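Local coordinates for putative glutathione S-transferase (Sinorhizobium meliloti, PDB 4MDC), which probably acts as a homodimeric glutathione transferase, joining the thiol of glutathione to electrophilic substrates, at residues 183-197 with 219-231. Residues are numbered along the deposited sequence; the frame is centred on the assembly and turned at random.
Sequences WLAGDRISYGDLAAA and EWYQRLKSRPSFR
Asp193 OD1 accepts two N-H groups, Trp220 NE1 at 3.0 Å and the backbone Leu184 N at 3.0 Å. At the start of helix 191-205, Ser190 and Asp193 form the N-capping box, and Ile189 and Leu194 the hydrophobic staple, characteristic of the all-helical GST C-terminal domain. The indole donor meets the anti lone pair of OD1 almost straight (163°) and in its own ring plane. Asp193 OD2 takes Ser190 N at 2.9 Å, half of the box, with Ser190 as N-cap. Trp220 CG lies anti to the backbone N (chi1 164°), which carries the indole across to helix 191-205. Leu184 CD2 makes a CH-pi contact over one face, and Leu224 CD2 of its own helix covers the opposite face. Ala196 CB touches the far corner, Trp220 CH2, at 3.6 Å. A leucine in place of Trp220 would probably leave Asp193 OD1 without its indole donor and open a gap beside Leu184. Leu224 packs on Ala197 and Leu194, and its CD2 meets the edge of the Trp183 ring. The axes of segments 191-197 and 219-225 cross at -97°. Arg227, salt-bridged to Glu44 of helix 33-44, lays one guanidinium face on Ile189, with CD1 3.5 Å from Arg227 CZ.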
loop_
_atom_site.group_PDB
_atom_site.type_symbol
_atom_site.label_atom_id
_atom_site.label_comp_id
_atom_site.label_asym_id
_atom_site.label_seq_id
_atom_site.Cartn_x
_atom_site.Cartn_y
_atom_site.Cartn_z
ATOM N N TRP B 183 -4.086 23.105 -3.460
ATOM C CA TRP B 183 -4.653 21.837 -2.949
ATOM C C TRP B 183 -3.422 20.932 -2.643
ATOM O O TRP B 183 -2.298 21.311 -3.013
ATOM C CB TRP B 183 -5.552 21.195 -3.987
ATOM C CG TRP B 183 -6.728 22.030 -4.367
ATOM C CD1 TRP B 183 -6.756 23.007 -5.341
ATOM C CD2 TRP B 183 -8.025 22.020 -3.753
ATOM N NE1 TRP B 183 -8.012 23.566 -5.378
ATOM C CE2 TRP B 183 -8.804 22.983 -4.406
ATOM C CE3 TRP B 183 -8.608 21.266 -2.727
ATOM C CZ2 TRP B 183 -10.166 23.208 -4.061
ATOM C CZ3 TRP B 183 -9.943 21.501 -2.372
ATOM C CH2 TRP B 183 -10.704 22.470 -3.032
ATOM N N LEU B 184 -3.593 19.777 -2.012
ATOM C CA LEU B 184 -2.419 19.060 -1.474
ATOM C C LEU B 184 -1.419 18.599 -2.538
ATOM O O LEU B 184 -0.247 18.715 -2.293
ATOM C CB LEU B 184 -2.778 17.897 -0.605
ATOM C CG LEU B 184 -3.625 18.162 0.640
ATOM C CD1 LEU B 184 -3.697 16.903 1.505
ATOM C CD2 LEU B 184 -3.211 19.401 1.446
ATOM N N ALA B 185 -1.914 18.244 -3.707
ATOM C CA ALA B 185 -1.065 17.769 -4.809
ATOM C C ALA B 185 -0.693 18.808 -5.806
ATOM O O ALA B 185 0.043 18.511 -6.780
ATOM C CB ALA B 185 -1.751 16.645 -5.558
ATOM N N GLY B 186 -1.173 20.033 -5.637
ATOM C CA GLY B 186 -0.954 21.045 -6.642
ATOM C C GLY B 186 -2.167 21.923 -6.900
ATOM O O GLY B 186 -2.865 22.355 -5.954
ATOM N N ASP B 187 -2.424 22.178 -8.180
ATOM C CA ASP B 187 -3.305 23.262 -8.559
ATOM C C ASP B 187 -4.815 22.911 -8.605
ATOM O O ASP B 187 -5.636 23.794 -8.728
ATOM C CB ASP B 187 -2.799 23.894 -9.863
ATOM C CG ASP B 187 -1.430 24.576 -9.686
ATOM O OD1 ASP B 187 -0.932 24.773 -8.538
ATOM O OD2 ASP B 187 -0.863 25.006 -10.708
ATOM N N ARG B 188 -5.190 21.646 -8.428
ATOM C CA ARG B 188 -6.639 21.284 -8.302
ATOM C C ARG B 188 -6.889 20.188 -7.310
ATOM O O ARG B 188 -5.968 19.445 -6.916
ATOM C CB ARG B 188 -7.294 20.913 -9.620
ATOM C CG ARG B 188 -6.442 19.997 -10.415
ATOM C CD ARG B 188 -7.019 19.796 -11.825
ATOM N NE ARG B 188 -6.938 18.361 -12.110
ATOM C CZ ARG B 188 -7.140 17.792 -13.300
ATOM N NH1 ARG B 188 -7.403 18.524 -14.378
ATOM N NH2 ARG B 188 -7.060 16.469 -13.387
ATOM N N ILE B 189 -8.139 20.083 -6.870
ATOM C CA ILE B 189 -8.517 19.027 -5.954
ATOM C C ILE B 189 -8.216 17.654 -6.613
ATOM O O ILE B 189 -8.346 17.461 -7.850
ATOM C CB ILE B 189 -9.997 19.108 -5.540
ATOM C CG1 ILE B 189 -10.264 18.168 -4.352
ATOM C CG2 ILE B 189 -10.975 18.836 -6.690
ATOM C CD1 ILE B 189 -11.674 18.253 -3.777
ATOM N N SER B 190 -7.748 16.738 -5.811
ATOM C CA SER B 190 -7.417 15.402 -6.290
ATOM C C SER B 190 -7.714 14.332 -5.232
ATOM O O SER B 190 -8.072 14.627 -4.111
ATOM C CB SER B 190 -5.916 15.377 -6.620
ATOM O OG SER B 190 -5.111 15.360 -5.431
ATOM N N TYR B 191 -7.459 13.077 -5.625
ATOM C CA TYR B 191 -7.464 11.999 -4.633
ATOM C C TYR B 191 -6.630 12.306 -3.387
ATOM O O TYR B 191 -6.902 11.766 -2.310
ATOM C CB TYR B 191 -6.915 10.709 -5.300
ATOM C CG TYR B 191 -7.807 9.960 -6.262
ATOM C CD1 TYR B 191 -9.132 10.232 -6.435
ATOM C CD2 TYR B 191 -7.244 8.969 -7.111
ATOM C CE1 TYR B 191 -9.893 9.528 -7.343
ATOM C CE2 TYR B 191 -7.998 8.252 -8.005
ATOM C CZ TYR B 191 -9.380 8.529 -8.103
ATOM O OH TYR B 191 -10.157 7.818 -9.013
ATOM N N GLY B 192 -5.496 13.009 -3.543
ATOM C CA GLY B 192 -4.648 13.371 -2.399
ATOM C C GLY B 192 -5.428 14.095 -1.293
ATOM O O GLY B 192 -5.299 13.781 -0.111
ATOM N N ASP B 193 -6.200 15.099 -1.680
ATOM C CA ASP B 193 -7.093 15.858 -0.747
ATOM C C ASP B 193 -8.130 14.944 -0.122
ATOM O O ASP B 193 -8.394 14.971 1.120
ATOM C CB ASP B 193 -7.797 17.005 -1.475
ATOM C CG ASP B 193 -6.852 17.980 -2.082
ATOM O OD1 ASP B 193 -6.342 18.875 -1.370
ATOM O OD2 ASP B 193 -6.588 17.797 -3.319
ATOM N N LEU B 194 -8.750 14.086 -0.932
ATOM C CA LEU B 194 -9.782 13.174 -0.444
ATOM C C LEU B 194 -9.222 12.176 0.533
ATOM O O LEU B 194 -9.830 11.809 1.555
ATOM C CB LEU B 194 -10.558 12.479 -1.549
ATOM C CG LEU B 194 -11.234 13.350 -2.591
ATOM C CD1 LEU B 194 -12.040 12.520 -3.557
ATOM C CD2 LEU B 194 -12.091 14.415 -1.965
ATOM N N ALA B 195 -8.054 11.639 0.268
ATOM C CA ALA B 195 -7.434 10.679 1.191
ATOM C C ALA B 195 -7.071 11.305 2.542
ATOM O O ALA B 195 -7.306 10.690 3.583
ATOM C CB ALA B 195 -6.164 10.133 0.544
ATOM N N ALA B 196 -6.497 12.500 2.503
ATOM C CA ALA B 196 -6.148 13.190 3.735
ATOM C C ALA B 196 -7.420 13.489 4.525
ATOM O O ALA B 196 -7.494 13.256 5.705
ATOM C CB ALA B 196 -5.414 14.483 3.434
ATOM N N ALA B 197 -8.415 13.978 3.826
ATOM C CA ALA B 197 -9.647 14.381 4.500
ATOM C C ALA B 197 -10.314 13.187 5.125
ATOM O O ALA B 197 -10.933 13.278 6.172
ATOM C CB ALA B 197 -10.577 15.078 3.547
ATOM N N GLU B 219 -7.880 25.354 7.847
ATOM C CA GLU B 219 -8.476 26.100 6.759
ATOM C C GLU B 219 -8.741 25.156 5.582
ATOM O O GLU B 219 -9.806 25.200 4.941
ATOM C CB GLU B 219 -7.584 27.289 6.355
ATOM C CG GLU B 219 -8.137 28.131 5.183
ATOM C CD GLU B 219 -7.954 27.512 3.782
ATOM O OE1 GLU B 219 -6.934 26.806 3.534
ATOM O OE2 GLU B 219 -8.826 27.722 2.876
ATOM N N TRP B 220 -7.743 24.323 5.258
ATOM C CA TRP B 220 -7.890 23.337 4.193
ATOM C C TRP B 220 -9.011 22.318 4.473
ATOM O O TRP B 220 -9.860 21.994 3.578
ATOM C CB TRP B 220 -6.507 22.679 3.892
ATOM C CG TRP B 220 -6.634 21.422 3.108
ATOM C CD1 TRP B 220 -6.559 21.266 1.741
ATOM C CD2 TRP B 220 -6.904 20.117 3.638
ATOM N NE1 TRP B 220 -6.813 19.977 1.398
ATOM C CE2 TRP B 220 -7.003 19.237 2.546
ATOM C CE3 TRP B 220 -7.035 19.607 4.929
ATOM C CZ2 TRP B 220 -7.235 17.881 2.718
ATOM C CZ3 TRP B 220 -7.258 18.296 5.104
ATOM C CH2 TRP B 220 -7.426 17.432 4.014
ATOM N N TYR B 221 -9.084 21.816 5.727
ATOM C CA TYR B 221 -10.096 20.824 6.065
ATOM C C TYR B 221 -11.517 21.387 6.045
ATOM O O TYR B 221 -12.469 20.715 5.635
ATOM C CB TYR B 221 -9.810 20.179 7.406
ATOM C CG TYR B 221 -10.769 19.076 7.770
ATOM C CD1 TYR B 221 -10.875 17.914 7.012
ATOM C CD2 TYR B 221 -11.601 19.195 8.892
ATOM C CE1 TYR B 221 -11.749 16.883 7.370
ATOM C CE2 TYR B 221 -12.484 18.175 9.222
ATOM C CZ TYR B 221 -12.570 17.038 8.440
ATOM O OH TYR B 221 -13.410 16.000 8.789
ATOM N N GLN B 222 -11.640 22.633 6.445
ATOM C CA GLN B 222 -12.923 23.302 6.377
ATOM C C GLN B 222 -13.444 23.332 4.942
ATOM O O GLN B 222 -14.634 23.121 4.732
ATOM C CB GLN B 222 -12.834 24.699 7.002
ATOM C CG GLN B 222 -14.142 25.174 7.574
ATOM C CD GLN B 222 -14.935 25.829 6.490
ATOM O OE1 GLN B 222 -14.366 26.215 5.440
ATOM N NE2 GLN B 222 -16.236 25.952 6.695
ATOM N N ARG B 223 -12.568 23.517 3.959
ATOM C CA ARG B 223 -12.946 23.429 2.568
ATOM C C ARG B 223 -13.379 22.039 2.176
ATOM O O ARG B 223 -14.378 21.909 1.464
ATOM C CB ARG B 223 -11.819 23.829 1.590
ATOM C CG ARG B 223 -11.506 25.314 1.480
ATOM C CD ARG B 223 -10.396 25.495 0.419
ATOM N NE ARG B 223 -9.079 25.648 1.037
ATOM C CZ ARG B 223 -7.946 25.120 0.575
ATOM N NH1 ARG B 223 -7.927 24.291 -0.517
ATOM N NH2 ARG B 223 -6.815 25.373 1.220
ATOM N N LEU B 224 -12.652 21.002 2.562
ATOM C CA LEU B 224 -13.083 19.645 2.205
ATOM C C LEU B 224 -14.407 19.236 2.912
ATOM O O LEU B 224 -15.308 18.665 2.283
ATOM C CB LEU B 224 -12.053 18.628 2.563
ATOM C CG LEU B 224 -10.970 18.356 1.496
ATOM C CD1 LEU B 224 -11.539 17.621 0.284
ATOM C CD2 LEU B 224 -10.289 19.640 1.040
ATOM N N LYS B 225 -14.476 19.494 4.210
ATOM C CA LYS B 225 -15.640 19.044 4.982
ATOM C C LYS B 225 -16.926 19.723 4.576
ATOM O O LYS B 225 -18.016 19.207 4.882
ATOM C CB LYS B 225 -15.391 19.104 6.515
ATOM C CG LYS B 225 -15.842 20.341 7.248
ATOM C CD LYS B 225 -15.414 20.338 8.718
ATOM C CE LYS B 225 -16.309 19.440 9.551
ATOM N NZ LYS B 225 -16.258 19.815 10.990
ATOM N N SER B 226 -16.818 20.866 3.905
ATOM C CA SER B 226 -18.006 21.583 3.401
ATOM C C SER B 226 -18.495 21.113 2.045
ATOM O O SER B 226 -19.529 21.547 1.587
ATOM C CB SER B 226 -17.792 23.087 3.364
ATOM O OG SER B 226 -16.772 23.444 2.472
ATOM N N ARG B 227 -17.785 20.208 1.400
ATOM C CA ARG B 227 -18.239 19.747 0.091
ATOM C C ARG B 227 -19.461 18.842 0.248
ATOM O O ARG B 227 -19.564 18.122 1.228
ATOM C CB ARG B 227 -17.113 18.992 -0.626
ATOM C CG ARG B 227 -15.971 19.901 -0.996
ATOM C CD ARG B 227 -14.832 19.147 -1.685
ATOM N NE ARG B 227 -15.119 18.742 -3.057
ATOM C CZ ARG B 227 -14.930 19.497 -4.128
ATOM N NH1 ARG B 227 -14.470 20.741 -4.026
ATOM N NH2 ARG B 227 -15.231 19.026 -5.318
ATOM N N PRO B 228 -20.342 18.811 -0.757
ATOM C CA PRO B 228 -21.504 17.908 -0.668
ATOM C C PRO B 228 -21.151 16.446 -0.427
ATOM O O PRO B 228 -21.869 15.710 0.227
ATOM C CB PRO B 228 -22.170 18.070 -2.051
ATOM C CG PRO B 228 -21.869 19.509 -2.405
ATOM C CD PRO B 228 -20.440 19.701 -1.920
ATOM N N SER B 229 -20.045 15.998 -1.028
ATOM C CA SER B 229 -19.595 14.595 -0.898
ATOM C C SER B 229 -19.329 14.214 0.566
ATOM O O SER B 229 -19.373 13.031 0.915
ATOM C CB SER B 229 -18.309 14.361 -1.757
ATOM O OG SER B 229 -17.283 15.271 -1.342
ATOM N N PHE B 230 -19.041 15.219 1.419
ATOM C CA PHE B 230 -18.735 14.977 2.816
ATOM C C PHE B 230 -19.976 14.819 3.665
ATOM O O PHE B 230 -19.871 14.333 4.781
ATOM C CB PHE B 230 -17.877 16.120 3.408
ATOM C CG PHE B 230 -16.555 15.612 4.001
ATOM C CD1 PHE B 230 -15.485 15.391 3.174
ATOM C CD2 PHE B 230 -16.403 15.385 5.351
ATOM C CE1 PHE B 230 -14.265 14.919 3.674
ATOM C CE2 PHE B 230 -15.190 14.923 5.892
ATOM C CZ PHE B 230 -14.115 14.669 5.026
ATOM N N ARG B 231 -21.123 15.194 3.124
ATOM C CA ARG B 231 -22.349 15.240 3.959
ATOM C C ARG B 231 -22.674 13.873 4.598
ATOM O O ARG B 231 -22.952 13.814 5.793
ATOM C CB ARG B 231 -23.526 15.759 3.174
ATOM C CG ARG B 231 -23.498 17.264 3.009
ATOM C CD ARG B 231 -24.605 17.798 2.111
ATOM N NE ARG B 231 -24.277 19.195 1.834
ATOM C CZ ARG B 231 -24.640 19.867 0.746
ATOM N NH1 ARG B 231 -25.353 19.279 -0.207
ATOM N NH2 ARG B 231 -24.263 21.137 0.605
#